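Long-range contacts in UPF0311 protein RPA1785 (Rhodopseudomonas palustris, PDB 3C5O), which is of unknown function but folds into a closed antiparallel beta barrel of the DUF3237 family and packs against further copies of itself: residues Thr9-Thr14 with Asp150-Leu155; Gly20-Ala25 with Arg34-Leu39; Gly47-Val52 with Glu77-Ala82; Gly90-Pro95 with Ile113-Arg118. All coordinates share one frame; numbering follows the deposited sequence. Where two conformers were deposited one is given.

Contact 1: residues Thr9-Thr14 with Asp150-Leu155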
loop_
_atom_site.group_PDB
_atom_site.type_symbol
_atom_site.label_atom_id
_atom_site.label_comp_id
_atom_site.label_asym_id
_atom_site.label_seq_id
_atom_site.Cartn_x
_atom_site.Cartn_y
_atom_site.Cartn_z
ATOM N N THR B 9 2.597 -22.399 -14.437
ATOM C CA THR B 9 3.194 -22.227 -13.124
ATOM C C THR B 9 4.008 -23.463 -12.806
ATOM O O THR B 9 3.895 -24.467 -13.491
ATOM C CB THR B 9 2.147 -22.000 -11.991
ATOM O OG1 THR B 9 1.383 -23.192 -11.783
ATOM C CG2 THR B 9 1.237 -20.840 -12.315
ATOM N N LYS B 10 4.833 -23.374 -11.772
ATOM C CA LYS B 10 5.656 -24.483 -11.316
ATOM C C LYS B 10 5.795 -24.367 -9.795
ATOM O O LYS B 10 6.171 -23.318 -9.281
ATOM C CB LYS B 10 7.026 -24.430 -12.011
ATOM C CG LYS B 10 8.160 -25.131 -11.285
ATOM C CD LYS B 10 9.509 -24.806 -11.919
ATOM C CE LYS B 10 10.651 -25.050 -10.950
ATOM N NZ LYS B 10 11.823 -24.204 -11.343
ATOM N N TYR B 11 5.485 -25.442 -9.083
ATOM C CA TYR B 11 5.644 -25.473 -7.638
ATOM C C TYR B 11 7.107 -25.331 -7.297
ATOM O O TYR B 11 7.946 -26.031 -7.873
ATOM C CB TYR B 11 5.099 -26.779 -7.056
ATOM C CG TYR B 11 5.536 -27.009 -5.628
ATOM C CD1 TYR B 11 4.914 -26.337 -4.583
ATOM C CD2 TYR B 11 6.585 -27.884 -5.333
ATOM C CE1 TYR B 11 5.312 -26.521 -3.270
ATOM C CE2 TYR B 11 7.007 -28.072 -4.028
ATOM C CZ TYR B 11 6.363 -27.385 -3.000
ATOM O OH TYR B 11 6.766 -27.578 -1.698
ATOM N N VAL B 12 7.433 -24.421 -6.382
ATOM C CA VAL B 12 8.828 -24.228 -6.005
ATOM C C VAL B 12 9.121 -24.571 -4.538
ATOM O O VAL B 12 10.117 -25.211 -4.251
ATOM C CB VAL B 12 9.384 -22.804 -6.369
ATOM C CG1 VAL B 12 9.602 -22.679 -7.860
ATOM C CG2 VAL B 12 8.460 -21.694 -5.861
ATOM N N PHE B 13 8.291 -24.132 -3.601
ATOM C CA PHE B 13 8.574 -24.471 -2.200
ATOM C C PHE B 13 7.386 -24.257 -1.321
ATOM O O PHE B 13 6.421 -23.616 -1.732
ATOM C CB PHE B 13 9.815 -23.711 -1.648
ATOM C CG PHE B 13 9.769 -22.212 -1.833
ATOM C CD1 PHE B 13 10.448 -21.612 -2.893
ATOM C CD2 PHE B 13 9.076 -21.401 -0.937
ATOM C CE1 PHE B 13 10.412 -20.250 -3.069
ATOM C CE2 PHE B 13 9.041 -20.018 -1.105
ATOM C CZ PHE B 13 9.713 -19.444 -2.172
ATOM N N THR B 14 7.466 -24.792 -0.105
ATOM C CA THR B 14 6.413 -24.637 0.895
ATOM C C THR B 14 6.906 -23.833 2.113
ATOM O O THR B 14 8.007 -24.081 2.632
ATOM C CB THR B 14 5.843 -25.999 1.301
ATOM O OG1 THR B 14 5.326 -26.650 0.134
ATOM C CG2 THR B 14 4.707 -25.848 2.307
ATOM N N ASP B 150 1.814 -23.452 -0.132
ATOM C CA ASP B 150 2.548 -24.035 -1.233
ATOM C C ASP B 150 2.743 -22.954 -2.260
ATOM O O ASP B 150 1.769 -22.438 -2.817
ATOM C CB ASP B 150 1.763 -25.192 -1.824
ATOM C CG ASP B 150 1.639 -26.337 -0.863
ATOM O OD1 ASP B 150 2.675 -26.772 -0.312
ATOM O OD2 ASP B 150 0.504 -26.810 -0.658
ATOM N N VAL B 151 3.998 -22.611 -2.502
ATOM C CA VAL B 151 4.358 -21.458 -3.333
ATOM C C VAL B 151 4.670 -21.928 -4.755
ATOM O O VAL B 151 5.452 -22.852 -4.960
ATOM C CB VAL B 151 5.574 -20.661 -2.735
ATOM C CG1 VAL B 151 5.951 -19.466 -3.620
ATOM C CG2 VAL B 151 5.274 -20.164 -1.295
ATOM N N HIS B 152 4.051 -21.275 -5.727
ATOM C CA HIS B 152 4.224 -21.610 -7.115
ATOM C C HIS B 152 4.799 -20.423 -7.850
ATOM O O HIS B 152 4.316 -19.311 -7.688
ATOM C CB HIS B 152 2.874 -21.990 -7.713
ATOM C CG HIS B 152 2.208 -23.112 -6.989
ATOM N ND1 HIS B 152 2.369 -24.424 -7.352
ATOM C CD2 HIS B 152 1.416 -23.121 -5.892
ATOM C CE1 HIS B 152 1.683 -25.199 -6.536
ATOM N NE2 HIS B 152 1.099 -24.434 -5.634
ATOM N N GLN B 153 5.822 -20.667 -8.657
ATOM C CA GLN B 153 6.437 -19.645 -9.487
ATOM C C GLN B 153 5.580 -19.458 -10.729
ATOM O O GLN B 153 5.266 -20.447 -11.403
ATOM C CB GLN B 153 7.823 -20.125 -9.899
ATOM C CG GLN B 153 8.671 -19.093 -10.584
ATOM C CD GLN B 153 9.959 -19.671 -11.154
ATOM O OE1 GLN B 153 10.910 -18.940 -11.440
ATOM N NE2 GLN B 153 9.985 -20.980 -11.349
ATOM N N VAL B 154 5.188 -18.213 -11.033
ATOM C CA VAL B 154 4.458 -17.941 -12.279
ATOM C C VAL B 154 5.442 -17.779 -13.426
ATOM O O VAL B 154 6.332 -16.909 -13.407
ATOM C CB VAL B 154 3.553 -16.702 -12.225
ATOM C CG1 VAL B 154 2.946 -16.416 -13.620
ATOM C CG2 VAL B 154 2.446 -16.877 -11.179
ATOM N N LEU B 155 5.266 -18.619 -14.433
ATOM C CA LEU B 155 6.102 -18.573 -15.596
ATOM C C LEU B 155 5.415 -17.750 -16.668
ATOM O O LEU B 155 6.095 -17.291 -17.594
ATOM C CB LEU B 155 6.404 -19.990 -16.092
ATOM C CG LEU B 155 6.967 -21.019 -15.104
ATOM C CD1 LEU B 155 7.028 -22.384 -15.790
ATOM C CD2 LEU B 155 8.329 -20.622 -14.558
HETATM O O HOH W 1 2.490 -25.177 -9.938
#

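Contact 2: residues Gly20-Ala25 with Arg34-Leu39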
loop_
_atom_site.group_PDB
_atom_site.type_symbol
_atom_site.label_atom_id
_atom_site.label_comp_id
_atom_site.label_asym_id
_atom_site.label_seq_id
_atom_site.Cartn_x
_atom_site.Cartn_y
_atom_site.Cartn_z
ATOM N N GLY B 20 0.241 -17.502 16.188
ATOM C CA GLY B 20 -0.205 -17.325 17.563
ATOM C C GLY B 20 -1.690 -17.040 17.718
ATOM O O GLY B 20 -2.496 -17.375 16.858
ATOM N N ASP B 21 -2.045 -16.439 18.847
ATOM C CA ASP B 21 -3.437 -16.123 19.187
ATOM C C ASP B 21 -3.978 -14.888 18.461
ATOM O O ASP B 21 -3.264 -13.910 18.253
ATOM C CB ASP B 21 -3.534 -15.855 20.685
ATOM C CG ASP B 21 -3.308 -17.106 21.529
ATOM O OD1 ASP B 21 -3.807 -18.201 21.140
ATOM O OD2 ASP B 21 -2.642 -16.975 22.592
ATOM N N VAL B 22 -5.257 -14.923 18.115
ATOM C CA VAL B 22 -5.912 -13.760 17.534
ATOM C C VAL B 22 -6.038 -12.575 18.501
ATOM O O VAL B 22 -6.537 -12.721 19.620
ATOM C CB VAL B 22 -7.295 -14.113 17.000
ATOM C CG1 VAL B 22 -7.947 -12.884 16.412
ATOM C CG2 VAL B 22 -7.180 -15.194 15.950
ATOM N N THR B 23 -5.583 -11.408 18.046
ATOM C CA THR B 23 -5.948 -10.126 18.653
ATOM C C THR B 23 -6.934 -9.443 17.729
ATOM O O THR B 23 -6.692 -9.306 16.532
ATOM C CB THR B 23 -4.719 -9.218 18.769
ATOM O OG1 THR B 23 -3.809 -9.783 19.718
ATOM C CG2 THR B 23 -5.110 -7.796 19.222
ATOM N N SER B 24 -8.039 -8.984 18.269
ATOM C CA SER B 24 -9.050 -8.372 17.451
ATOM C C SER B 24 -9.214 -6.904 17.853
ATOM O O SER B 24 -9.428 -6.603 19.026
ATOM C CB SER B 24 -10.356 -9.147 17.599
ATOM O OG SER B 24 -11.403 -8.472 16.957
ATOM N N ALA B 25 -9.085 -6.010 16.872
ATOM C CA ALA B 25 -9.275 -4.558 17.060
ATOM C C ALA B 25 -10.759 -4.180 16.987
ATOM O O ALA B 25 -11.203 -3.184 17.591
ATOM C CB ALA B 25 -8.470 -3.794 16.021
ATOM N N ARG B 34 -8.296 -7.946 12.595
ATOM C CA ARG B 34 -7.789 -8.957 13.501
ATOM C C ARG B 34 -6.312 -9.186 13.174
ATOM O O ARG B 34 -5.881 -8.977 12.025
ATOM C CB ARG B 34 -8.623 -10.236 13.388
ATOM C CG ARG B 34 -8.091 -11.233 12.425
ATOM C CD ARG B 34 -9.164 -12.122 11.847
ATOM N NE ARG B 34 -9.593 -13.216 12.713
ATOM C CZ ARG B 34 -9.409 -14.508 12.439
ATOM N NH1 ARG B 34 -8.775 -14.895 11.325
ATOM N NH2 ARG B 34 -9.857 -15.420 13.296
ATOM N N ILE B 35 -5.513 -9.527 14.182
ATOM C CA ILE B 35 -4.072 -9.688 13.974
ATOM C C ILE B 35 -3.586 -11.002 14.575
ATOM O O ILE B 35 -3.904 -11.323 15.728
ATOM C CB ILE B 35 -3.253 -8.522 14.535
ATOM C CG1 ILE B 35 -3.789 -7.192 14.018
ATOM C CG2 ILE B 35 -1.790 -8.672 14.116
ATOM C CD1 ILE B 35 -3.502 -6.030 14.905
ATOM N N ILE B 36 -2.828 -11.747 13.777
ATOM C CA ILE B 36 -2.372 -13.085 14.133
ATOM C C ILE B 36 -0.849 -13.140 14.083
ATOM O O ILE B 36 -0.268 -13.114 13.008
ATOM C CB ILE B 36 -2.952 -14.156 13.180
ATOM C CG1 ILE B 36 -4.481 -14.046 13.124
ATOM C CG2 ILE B 36 -2.497 -15.543 13.605
ATOM C CD1 ILE B 36 -5.177 -15.329 13.209
ATOM N N PRO B 37 -0.197 -13.220 15.248
ATOM C CA PRO B 37 1.257 -13.196 15.312
ATOM C C PRO B 37 1.888 -14.422 14.654
ATOM O O PRO B 37 1.364 -15.519 14.765
ATOM C CB PRO B 37 1.528 -13.212 16.812
ATOM C CG PRO B 37 0.274 -12.708 17.421
ATOM C CD PRO B 37 -0.773 -13.334 16.588
ATOM N N ILE B 38 3.020 -14.211 13.989
ATOM C CA ILE B 38 3.792 -15.271 13.384
ATOM C C ILE B 38 4.940 -15.619 14.345
ATOM O O ILE B 38 5.741 -14.744 14.709
ATOM C CB ILE B 38 4.283 -14.834 11.989
ATOM C CG1 ILE B 38 3.084 -14.855 11.018
ATOM C CG2 ILE B 38 5.439 -15.763 11.498
ATOM C CD1 ILE B 38 3.308 -14.073 9.751
ATOM N N LEU B 39 4.985 -16.885 14.773
ATOM C CA LEU B 39 5.871 -17.338 15.854
ATOM C C LEU B 39 7.145 -18.030 15.393
ATOM O O LEU B 39 8.081 -18.158 16.165
ATOM C CB LEU B 39 5.113 -18.269 16.812
ATOM C CG LEU B 39 3.852 -17.695 17.464
ATOM C CD1 LEU B 39 3.171 -18.714 18.378
ATOM C CD2 LEU B 39 4.183 -16.424 18.220
#

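Contact 3: residues Gly47-Val52 with Glu77-Ala82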
loop_
_atom_site.group_PDB
_atom_site.type_symbol
_atom_site.label_atom_id
_atom_site.label_comp_id
_atom_site.label_asym_id
_atom_site.label_seq_id
_atom_site.Cartn_x
_atom_site.Cartn_y
_atom_site.Cartn_z
ATOM N N GLY B 47 16.540 -26.864 -3.261
ATOM C CA GLY B 47 17.484 -25.738 -3.232
ATOM C C GLY B 47 16.989 -24.532 -2.459
ATOM O O GLY B 47 17.380 -23.388 -2.736
ATOM N N ILE B 48 16.107 -24.785 -1.499
ATOM C CA ILE B 48 15.758 -23.767 -0.505
ATOM C C ILE B 48 15.331 -24.427 0.796
ATOM O O ILE B 48 14.457 -25.284 0.804
ATOM C CB ILE B 48 14.733 -22.737 -1.040
ATOM C CG1 ILE B 48 14.523 -21.601 -0.033
ATOM C CG2 ILE B 48 13.458 -23.430 -1.502
ATOM C CD1 ILE B 48 13.875 -20.369 -0.633
ATOM N N SER B 49 16.004 -24.059 1.880
ATOM C CA SER B 49 15.696 -24.585 3.194
ATOM C C SER B 49 15.901 -23.492 4.223
ATOM O O SER B 49 17.019 -23.021 4.424
ATOM C CB SER B 49 16.563 -25.793 3.516
ATOM O OG SER B 49 16.519 -26.059 4.902
ATOM N N GLY B 50 14.821 -23.090 4.871
ATOM C CA GLY B 50 14.875 -21.938 5.739
ATOM C C GLY B 50 14.060 -22.070 6.994
ATOM O O GLY B 50 13.301 -23.008 7.169
ATOM N N GLN B 51 14.234 -21.112 7.884
ATOM C CA GLN B 51 13.512 -21.074 9.130
ATOM C C GLN B 51 12.786 -19.727 9.122
ATOM O O GLN B 51 13.402 -18.703 8.815
ATOM C CB GLN B 51 14.531 -21.153 10.272
ATOM C CG GLN B 51 14.168 -22.032 11.478
ATOM C CD GLN B 51 13.873 -23.495 11.131
ATOM O OE1 GLN B 51 14.468 -24.090 10.224
ATOM N NE2 GLN B 51 12.933 -24.076 11.864
ATOM N N VAL B 52 11.480 -19.724 9.407
ATOM C CA VAL B 52 10.708 -18.483 9.496
ATOM C C VAL B 52 11.136 -17.862 10.806
ATOM O O VAL B 52 11.225 -18.572 11.828
ATOM C CB VAL B 52 9.168 -18.698 9.469
ATOM C CG1 VAL B 52 8.424 -17.370 9.796
ATOM C CG2 VAL B 52 8.711 -19.249 8.125
ATOM N N GLU B 77 15.062 -16.936 7.131
ATOM C CA GLU B 77 16.475 -17.068 6.879
ATOM C C GLU B 77 16.832 -18.480 6.388
ATOM O O GLU B 77 16.491 -19.479 7.029
ATOM C CB GLU B 77 17.274 -16.732 8.136
ATOM C CG GLU B 77 18.754 -16.667 7.866
ATOM C CD GLU B 77 19.572 -16.221 9.069
ATOM O OE1 GLU B 77 19.067 -16.331 10.218
ATOM O OE2 GLU B 77 20.736 -15.768 8.855
ATOM N N THR B 78 17.552 -18.555 5.271
ATOM C CA THR B 78 17.978 -19.836 4.732
ATOM C C THR B 78 19.236 -20.413 5.401
ATOM O O THR B 78 19.992 -19.694 6.096
ATOM C CB THR B 78 18.225 -19.758 3.245
ATOM O OG1 THR B 78 19.433 -19.023 3.003
ATOM C CG2 THR B 78 17.042 -19.117 2.545
ATOM N N ASP B 79 19.457 -21.711 5.174
ATOM C CA ASP B 79 20.569 -22.415 5.792
ATOM C C ASP B 79 21.932 -21.881 5.321
ATOM O O ASP B 79 22.953 -22.083 5.987
ATOM C CB ASP B 79 20.448 -23.960 5.624
ATOM C CG ASP B 79 20.356 -24.423 4.151
ATOM O OD1 ASP B 79 20.100 -23.596 3.249
ATOM O OD2 ASP B 79 20.525 -25.643 3.895
ATOM N N ASP B 80 21.931 -21.196 4.181
ATOM C CA ASP B 80 23.164 -20.714 3.556
ATOM C C ASP B 80 23.264 -19.187 3.669
ATOM O O ASP B 80 24.148 -18.566 3.086
ATOM C CB ASP B 80 23.322 -21.233 2.101
ATOM C CG ASP B 80 22.217 -20.729 1.144
ATOM O OD1 ASP B 80 21.089 -20.416 1.583
ATOM O OD2 ASP B 80 22.474 -20.664 -0.071
ATOM N N GLY B 81 22.341 -18.582 4.414
ATOM C CA GLY B 81 22.597 -17.253 4.957
ATOM C C GLY B 81 21.822 -16.085 4.397
ATOM O O GLY B 81 22.130 -14.924 4.718
ATOM N N ALA B 82 20.826 -16.376 3.571
ATOM C CA ALA B 82 19.929 -15.350 3.057
ATOM C C ALA B 82 18.853 -15.003 4.080
ATOM O O ALA B 82 18.324 -15.886 4.762
ATOM C CB ALA B 82 19.271 -15.819 1.791
HETATM O O HOH W 2 18.659 -23.024 0.882
#

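Contact 4: residues Gly90-Pro95 with Ile113-Arg118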
loop_
_atom_site.group_PDB
_atom_site.type_symbol
_atom_site.label_atom_id
_atom_site.label_comp_id
_atom_site.label_asym_id
_atom_site.label_seq_id
_atom_site.Cartn_x
_atom_site.Cartn_y
_atom_site.Cartn_z
ATOM N N GLY B 90 -3.551 -12.016 0.251
ATOM C CA GLY B 90 -4.529 -12.805 -0.430
ATOM C C GLY B 90 -5.885 -12.850 0.205
ATOM O O GLY B 90 -6.332 -11.892 0.851
ATOM N N ILE B 91 -6.562 -13.968 -0.025
ATOM C CA ILE B 91 -7.900 -14.156 0.493
ATOM C C ILE B 91 -8.141 -15.582 0.961
ATOM O O ILE B 91 -7.539 -16.529 0.479
ATOM C CB ILE B 91 -9.021 -13.682 -0.510
ATOM C CG1 ILE B 91 -8.960 -14.393 -1.839
ATOM C CG2 ILE B 91 -8.935 -12.174 -0.802
ATOM C CD1 ILE B 91 -10.192 -14.140 -2.672
ATOM N N ARG B 92 -9.001 -15.706 1.959
ATOM C CA ARG B 92 -9.543 -16.989 2.321
ATOM C C ARG B 92 -11.059 -16.875 2.370
ATOM O O ARG B 92 -11.615 -15.969 3.003
ATOM C CB ARG B 92 -8.978 -17.456 3.644
ATOM C CG ARG B 92 -9.578 -18.767 4.079
ATOM C CD ARG B 92 -8.712 -19.402 5.111
ATOM N NE ARG B 92 -8.859 -18.749 6.404
ATOM C CZ ARG B 92 -7.873 -18.181 7.088
ATOM N NH1 ARG B 92 -6.629 -18.155 6.619
ATOM N NH2 ARG B 92 -8.142 -17.643 8.264
ATOM N N PHE B 93 -11.723 -17.802 1.685
ATOM C CA PHE B 93 -13.176 -17.820 1.569
ATOM C C PHE B 93 -13.621 -19.289 1.517
ATOM O O PHE B 93 -12.785 -20.192 1.557
ATOM C CB PHE B 93 -13.613 -17.037 0.316
ATOM C CG PHE B 93 -15.078 -16.607 0.317
ATOM C CD1 PHE B 93 -15.810 -16.602 -0.871
ATOM C CD2 PHE B 93 -15.712 -16.184 1.493
ATOM C CE1 PHE B 93 -17.141 -16.200 -0.888
ATOM C CE2 PHE B 93 -17.060 -15.780 1.488
ATOM C CZ PHE B 93 -17.773 -15.784 0.292
ATOM N N GLY B 94 -14.920 -19.514 1.452
ATOM C CA GLY B 94 -15.501 -20.853 1.442
ATOM C C GLY B 94 -16.931 -20.812 1.988
ATOM O O GLY B 94 -17.438 -19.739 2.304
ATOM N N PRO B 95 -17.601 -21.974 2.086
ATOM C CA PRO B 95 -18.905 -22.052 2.797
ATOM C C PRO B 95 -18.828 -21.475 4.223
ATOM O O PRO B 95 -17.870 -21.770 4.940
ATOM C CB PRO B 95 -19.175 -23.552 2.860
ATOM C CG PRO B 95 -18.433 -24.127 1.699
ATOM C CD PRO B 95 -17.192 -23.273 1.527
ATOM N N ILE B 113 -11.738 -25.242 1.152
ATOM C CA ILE B 113 -11.507 -23.846 1.453
ATOM C C ILE B 113 -10.674 -23.224 0.349
ATOM O O ILE B 113 -9.624 -23.757 -0.019
ATOM C CB ILE B 113 -10.818 -23.662 2.832
ATOM C CG1 ILE B 113 -11.683 -24.229 3.974
ATOM C CG2 ILE B 113 -10.467 -22.189 3.084
ATOM C CD1 ILE B 113 -13.072 -23.644 4.097
ATOM N N TYR B 114 -11.168 -22.110 -0.195
ATOM C CA TYR B 114 -10.409 -21.328 -1.157
ATOM C C TYR B 114 -9.433 -20.482 -0.373
ATOM O O TYR B 114 -9.844 -19.616 0.402
ATOM C CB TYR B 114 -11.337 -20.449 -2.012
ATOM C CG TYR B 114 -10.585 -19.712 -3.108
ATOM C CD1 TYR B 114 -10.356 -20.317 -4.348
ATOM C CD2 TYR B 114 -10.110 -18.405 -2.906
ATOM C CE1 TYR B 114 -9.666 -19.642 -5.357
ATOM C CE2 TYR B 114 -9.427 -17.727 -3.899
ATOM C CZ TYR B 114 -9.201 -18.349 -5.115
ATOM O OH TYR B 114 -8.531 -17.677 -6.094
ATOM N N PHE B 115 -8.139 -20.732 -0.547
ATOM C CA PHE B 115 -7.139 -20.032 0.228
ATOM C C PHE B 115 -5.898 -19.781 -0.609
ATOM O O PHE B 115 -4.988 -20.635 -0.669
ATOM C CB PHE B 115 -6.845 -20.812 1.515
ATOM C CG PHE B 115 -5.948 -20.103 2.488
ATOM C CD1 PHE B 115 -5.543 -20.749 3.654
ATOM C CD2 PHE B 115 -5.477 -18.817 2.240
ATOM C CE1 PHE B 115 -4.689 -20.129 4.574
ATOM C CE2 PHE B 115 -4.599 -18.169 3.159
ATOM C CZ PHE B 115 -4.206 -18.832 4.330
ATOM N N ARG B 116 -5.871 -18.604 -1.247
ATOM C CA ARG B 116 -4.878 -18.264 -2.247
ATOM C C ARG B 116 -4.320 -16.876 -1.986
ATOM O O ARG B 116 -5.049 -15.954 -1.561
ATOM C CB ARG B 116 -5.434 -18.364 -3.682
ATOM C CG ARG B 116 -6.305 -19.636 -3.982
ATOM C CD ARG B 116 -5.524 -20.946 -4.267
ATOM N NE ARG B 116 -6.470 -22.041 -4.581
ATOM C CZ ARG B 116 -7.041 -22.838 -3.675
ATOM N NH1 ARG B 116 -6.743 -22.718 -2.405
ATOM N NH2 ARG B 116 -7.889 -23.797 -4.030
ATOM N N THR B 117 -3.022 -16.736 -2.242
ATOM C CA THR B 117 -2.314 -15.519 -1.932
ATOM C C THR B 117 -1.287 -15.203 -3.005
ATOM O O THR B 117 -0.975 -16.037 -3.866
ATOM C CB THR B 117 -1.506 -15.654 -0.618
ATOM O OG1 THR B 117 -0.327 -16.417 -0.885
ATOM C CG2 THR B 117 -2.282 -16.343 0.471
ATOM N N ARG B 118 -0.745 -13.990 -2.938
ATOM C CA ARG B 118 0.403 -13.638 -3.775
ATOM C C ARG B 118 1.553 -13.294 -2.842
ATOM O O ARG B 118 1.543 -12.233 -2.243
ATOM C CB ARG B 118 0.098 -12.458 -4.677
ATOM C CG ARG B 118 1.234 -12.195 -5.631
ATOM C CD ARG B 118 1.469 -10.725 -5.841
ATOM N NE ARG B 118 2.863 -10.506 -6.202
ATOM C CZ ARG B 118 3.361 -9.349 -6.616
ATOM N NH1 ARG B 118 2.573 -8.289 -6.764
ATOM N NH2 ARG B 118 4.648 -9.269 -6.918
#

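Contact 1: residues Thr9-Thr14 with Asp150-Leu155
Thr14 OG1 donates to Asp150 OD1 over 2.7 Å, meeting that oxygen nearly along its C-O bond, and the two side chains run side by side in the same direction. Thr14 sets its hydroxyl beside the backbone N and anti to the carbonyl carbon (chi1 -59°), the rotation that brings OG1 to the carboxylate. Tyr11 OH lies 2.5 Å from the same OG1, which sits in the plane of the tyrosine ring at its edge. With a valine here, Asp150 OD1 would probably lose this donor and its carboxylate be freer to turn. Farther along this face Tyr11 turns an edge toward the face of His152, an offset edge-to-face pair with centroids 5.7 Å apart and planes at 66°. Water 1 joins His152 ND1 (2.7 Å) to Thr9 OG1. Pro5 and Thr6 of the second subunit cover this side. On the other face Phe13 receives Val151 CB over its ring, and the aliphatic stem of Lys10 runs alongside Gln153. Between the faces, Val12 N reaches Val151 O at 2.9 Å while Phe13 N makes a weak bond of 3.4 Å to the same oxygen: a classic beta bulge where the first and last barrel strands meet. The face of Thr14 and Asp150 thus meets the second subunit with mostly polar groups beside Val154, while the other carries Phe13 on Val151 and the Lys10-Gln153 pair.

Contact 2: residues Gly20-Ala25 with Arg34-Leu39
Thr23 and Ile35 exchange both of their backbone bonds: Thr23 N gives to Ile35 O at 2.9 Å, almost straight at 176°, and Ile35 N gives to Thr23 O at 2.6 Å. The Thr23 oxygen is further approached by Arg34 CA, a CA-H...O contact of 3.2 Å. Beyond this pair the regular pattern stops, because Pro37 has no N-H to offer; its CD sits 3.1 Å from Asp21 O instead. One more backbone bond follows, from Gly20 N to Pro37 O at 2.7 Å. These bonds tie together the beta hairpin of strands 9-27 and 32-45, the first two strands of the barrel. The far edge of 34-39 is occupied too, since Arg34 and Ile36 pair through their backbones with Gln60 and Asp58 of strand 48-62. Among the side chains, a bend of Arg34 at chi3 (-80°) turns one face of the guanidinium to Val22 CG2, which lies 3.8 Å from Arg34 NH2. The charged end finds its polar partner outside the hairpin, NH1 being hydrogen-bonded to Gln60 OE1. Val22 CG2 also presses on Ile36 CD1 at 3.4 Å, tighter than usual for two methyl groups. On the opposite side of the sheet from Arg34, Thr23 and Ile35 pack with Phe55 of the third subunit, and Pro37 touches the same phenylalanine.

Contact 3: residues Gly47-Val52 with Glu77-Ala82
Backbone bonds carry most of the meeting between Gln51 and Glu77: Gln51 N donates to Glu77 O at 2.9 Å and Glu77 N returns a bond to Gln51 O. The last bond comes from Asp79 N, which meets Ser49 O at 2.9 Å. Gly50 faces Thr78 with the CA atoms 3.9 Å apart, so close that a side chain on the glycine would press on Glu77 O. Ser49 O also receives a CA-H...O contact from Thr78 CA. A solvent bridge lies beside these bonds, water 2 accepting from Ser49 N and donating to Asp79 OD1 at 2.8 Å. Side-chain bonds centre on Thr78, whose OG1 lies between its own N and carbonyl carbon, a rotation (chi1 73°) that brings it over the residues that follow. There OG1 donates to Asp80 OD1 over 2.6 Å, accepts from Ala82 N at 3.0 Å and takes a weak third bond from Gly81 N. An alanine here is likely to deprive Asp80 OD1 and Ala82 N of their shared partner, leaving the Asp80 carboxylate freer to turn, though Tyr128 OH would still bind it. Backbone bonds from Thr78 N to Ala82 O and from Gly81 N to Thr78 O finish the turn. Together they form a type I turn with a G1 bulge at Gly81, leading on to strand 83-93 from the antiparallel hairpin of barrel strands 48-62 and 68-78.

Contact 4: residues Gly90-Pro95 with Ile113-Arg118
Arg92 lies across the face of the Phe115 ring. Its CD covers one part of that face, a CH-pi contact 4.0 Å from the centroid, and its guanidinium stands over the same face in a cation-pi pair, CZ lying 4.8 Å from the centroid. The two flat groups are steeply inclined, 74° between planes, and the guanidinium presents its edge, with NH1 at 3.4 Å from Phe115 CZ. CG of Arg92 is anti to the backbone N (chi1 177°), while a bend at chi3 (76°) swings the charged end over the ring; nearer the backbone, Arg92 CG rests on Ile113 CG2 at 3.7 Å. Across the sheet, Ile91 and Tyr114 meet differently: Ile91 CG1 lies in the plane of the tyrosine ring at its edge, 3.9 Å from CE2. The Tyr114 hydroxyl is engaged elsewhere, by Val154 O and Leu135 N of the second subunit, and Arg116 NH2 binds Leu155 O of that subunit. Underneath, Ile91 N donates to Arg116 O at 2.9 Å and Phe93 N to Tyr114 O at 2.9 Å. Gly90, with no side chain to run into Arg116 O and Thr117 CA, lets the strands come to 3.8 Å between its CA and Thr117 CA. This is antiparallel pairing of consecutive barrel strands, 83-93 and 114-122, joined through a connection that includes helix 96-103, before which Pro95 takes the N-cap position.

In the fold
All four contacts belong to one eight-stranded antiparallel sheet rolled into a barrel. Contact 1 joins the first strand to the last and closes the cylinder; contacts 2, 3 and 4 follow in series within the loop it encloses. Contacts 1 and 2 share strand 9-27, yet their centres are 27 Å apart on opposite sides of the chain's centre, as are those of contacts 3 and 4. Contacts 1 and 3 touch through Phe13 and Ile48, 2 and 3 through Ile38 and Val52; 2 and 4 approach through like-charged Arg34 and Arg92; 1 and 4 stay about 7 Å apart at nearest atoms. Tyr114 and Arg116 of contact 4 bond to Val154 and Leu155 of the second subunit, so the barrel-closing strand also serves the interface.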